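Local coordinates for formyltransferase (Francisella tularensis subsp. tularensis, PDB 4NV1), which belongs to the formyltransferase family and pairs a Rossmann-like domain with a small C-terminal domain of the N-formyltransferase dimerization type, at residues Asn12-Ile15 with Leu16-Lys20. Numbering follows the deposited sequence.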
ATOM      1  N   ASN A  12      -4.005  25.611  -8.647  1.00 33.35           N
ATOM      2  CA  ASN A  12      -4.168  24.239  -9.142  1.00 35.02           C
ATOM      3  C   ASN A  12      -4.228  24.209 -10.624  1.00 36.46           C
ATOM      4  O   ASN A  12      -5.068  24.890 -11.184  1.00 36.20           O
ATOM      5  CB  ASN A  12      -5.520  23.652  -8.740  1.00 36.35           C
ATOM      6  CG  ASN A  12      -5.657  22.173  -9.080  1.00 30.64           C
ATOM      7  OD1 ASN A  12      -5.975  21.761 -10.199  1.00 37.63           O
ATOM      8  ND2 ASN A  12      -5.463  21.368  -8.065  1.00 33.03           N
ATOM      9  N   ARG A  13      -3.405  23.379 -11.250  1.00 29.93           N
ATOM     10  CA  ARG A  13      -3.334  23.333 -12.697  1.00 35.44           C
ATOM     11  C   ARG A  13      -4.635  22.851 -13.260  1.00 33.50           C
ATOM     12  O   ARG A  13      -5.052  23.289 -14.335  1.00 37.30           O
ATOM     13  CB  ARG A  13      -2.231  22.350 -13.098  1.00 38.06           C
ATOM     14  CG  ARG A  13      -2.454  21.470 -14.332  1.00 52.37           C
ATOM     15  CD  ARG A  13      -1.853  22.036 -15.620  1.00 62.12           C
ATOM     16  NE  ARG A  13      -0.406  21.780 -15.723  1.00 70.88           N
ATOM     17  CZ  ARG A  13       0.579  22.521 -15.199  1.00 67.52           C
ATOM     18  NH1 ARG A  13       0.355  23.628 -14.506  1.00 71.11           N
ATOM     19  NH2 ARG A  13       1.839  22.158 -15.378  1.00 79.36           N
ATOM     20  N   THR A  14      -5.221  21.838 -12.614  1.00 37.08           N
ATOM     21  CA  THR A  14      -6.412  21.223 -13.211  1.00 39.87           C
ATOM     22  C   THR A  14      -7.603  22.186 -13.158  1.00 37.68           C
ATOM     23  O   THR A  14      -8.299  22.418 -14.146  1.00 36.12           O
ATOM     24  CB  THR A  14      -6.710  19.851 -12.568  1.00 44.52           C
ATOM     25  OG1 THR A  14      -5.964  18.877 -13.304  1.00 44.91           O
ATOM     26  CG2 THR A  14      -8.184  19.480 -12.673  1.00 42.01           C
ATOM     27  N   ILE A  15      -7.830  22.737 -11.976  1.00 38.46           N
ATOM     28  CA  ILE A  15      -8.796  23.820 -11.797  1.00 36.08           C
ATOM     29  C   ILE A  15      -8.531  24.992 -12.741  1.00 40.63           C
ATOM     30  O   ILE A  15      -9.479  25.499 -13.383  1.00 35.43           O
ATOM     31  CB  ILE A  15      -8.725  24.298 -10.341  1.00 36.93           C
ATOM     32  CG1 ILE A  15      -9.290  23.209  -9.413  1.00 38.32           C
ATOM     33  CG2 ILE A  15      -9.391  25.664 -10.114  1.00 41.70           C
ATOM     34  CD1 ILE A  15     -10.663  22.664  -9.804  1.00 38.14           C
ATOM     35  N   LEU A  16      -7.259  25.405 -12.858  1.00 38.75           N
ATOM     36  CA  LEU A  16      -6.903  26.510 -13.781  1.00 40.15           C
ATOM     37  C   LEU A  16      -7.363  26.155 -15.190  1.00 38.72           C
ATOM     38  O   LEU A  16      -8.005  26.954 -15.904  1.00 40.49           O
ATOM     39  CB  LEU A  16      -5.402  26.878 -13.786  1.00 43.43           C
ATOM     40  CG  LEU A  16      -5.006  27.826 -14.945  1.00 42.56           C
ATOM     41  CD1 LEU A  16      -5.798  29.125 -14.802  1.00 45.05           C
ATOM     42  CD2 LEU A  16      -3.510  28.136 -15.091  1.00 42.73           C
ATOM     43  N   SER A  17      -7.038  24.933 -15.591  1.00 36.44           N
ATOM     44  CA  SER A  17      -7.476  24.449 -16.912  1.00 35.75           C
ATOM     45  C   SER A  17      -9.011  24.320 -17.104  1.00 33.92           C
ATOM     46  O   SER A  17      -9.557  24.614 -18.180  1.00 34.37           O
ATOM     47  CB  SER A  17      -6.810  23.084 -17.159  1.00 35.48           C
ATOM     48  OG  SER A  17      -7.086  22.704 -18.474  1.00 25.76           O
ATOM     49  N   ASP A  18      -9.726  23.865 -16.087  1.00 34.36           N
ATOM     50  CA  ASP A  18     -11.204  23.743 -16.217  1.00 33.60           C
ATOM     51  C   ASP A  18     -11.959  25.076 -16.320  1.00 34.25           C
ATOM     52  O   ASP A  18     -12.770  25.300 -17.243  1.00 29.92           O
ATOM     53  CB  ASP A  18     -11.758  22.860 -15.111  1.00 33.60           C
ATOM     54  CG  ASP A  18     -11.440  21.373 -15.344  1.00 39.90           C
ATOM     55  OD1 ASP A  18     -11.123  21.000 -16.494  1.00 47.89           O
ATOM     56  OD2 ASP A  18     -11.499  20.550 -14.399  1.00 41.31           O
ATOM     57  N   PHE A  19     -11.604  25.974 -15.412  1.00 33.35           N
ATOM     58  CA  PHE A  19     -12.120  27.309 -15.434  1.00 33.89           C
ATOM     59  C   PHE A  19     -11.941  28.020 -16.759  1.00 37.11           C
ATOM     60  O   PHE A  19     -12.915  28.561 -17.325  1.00 34.52           O
ATOM     61  CB  PHE A  19     -11.514  28.111 -14.291  1.00 40.88           C
ATOM     62  CG  PHE A  19     -12.205  27.882 -12.991  1.00 41.05           C
ATOM     63  CD1 PHE A  19     -12.602  26.580 -12.616  1.00 46.97           C
ATOM     64  CD2 PHE A  19     -12.551  28.960 -12.193  1.00 41.39           C
ATOM     65  CE1 PHE A  19     -13.252  26.335 -11.413  1.00 45.52           C
ATOM     66  CE2 PHE A  19     -13.170  28.723 -10.977  1.00 47.26           C
ATOM     67  CZ  PHE A  19     -13.534  27.424 -10.597  1.00 51.57           C
ATOM     68  N   LYS A  20     -10.711  27.999 -17.278  1.00 42.30           N
ATOM     69  CA  LYS A  20     -10.398  28.656 -18.558  1.00 40.50           C
ATOM     70  C   LYS A  20     -11.403  28.209 -19.593  1.00 40.83           C
ATOM     71  O   LYS A  20     -11.929  28.963 -20.418  1.00 42.38           O
ATOM     72  CB  LYS A  20      -9.019  28.224 -19.071  1.00 45.82           C
ATOM     73  CG  LYS A  20      -7.833  28.978 -18.515  1.00 45.66           C
ATOM     74  CD  LYS A  20      -7.473  30.207 -19.340  1.00 47.72           C
ATOM     75  CE  LYS A  20      -6.019  30.533 -19.012  1.00 46.02           C
ATOM     76  NZ  LYS A  20      -5.620  31.960 -19.061  1.00 49.25           N
TER
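Asn12 accepts the amide of Leu16 on its backbone O (N to O 2.8 Å) and so opens the first turn of helix 13-24, which its side chain also caps. With CG anti to the backbone N (chi1 -173°), OD1 turns back over the helix start as N-cap acceptor: Ile15 N reaches it at 2.7 Å, 29° from the carboxamide plane, and Thr14 N adds a weak, bent bond. ND2 is left facing the ligand pocket, where it makes a weak hydrogen bond to dTDP-4-amino-4,6-dideoxyglucose; the cap thus fixes the rotation of a ligand-facing amide. Arg13 O receives Ser17 N at 2.9 Å, while the guanidinium turns to a salt bridge with Glu46. Thr14 O takes Asp18 N, and the two side chains run alongside each other, the methyl CG2 of Thr14 lying 3.9 Å from Asp18 OD2. Ile15 O accepts Phe19 N at 3.0 Å. One turn apart, their side chains project the same way, and CG2 of Ile15 sits over one face of the Phe19 ring, toward its rim, 4.1 Å from CE1. This apolar side of the helix meets Val159 and Phe162 of helix 147-170 and Cys74 of strand 70-74, whereas Leu16 packs on Tyr33 of strand 29-35, within the beta-alpha-beta unit that helix 13-24 completes between strands 4-9 and 29-35.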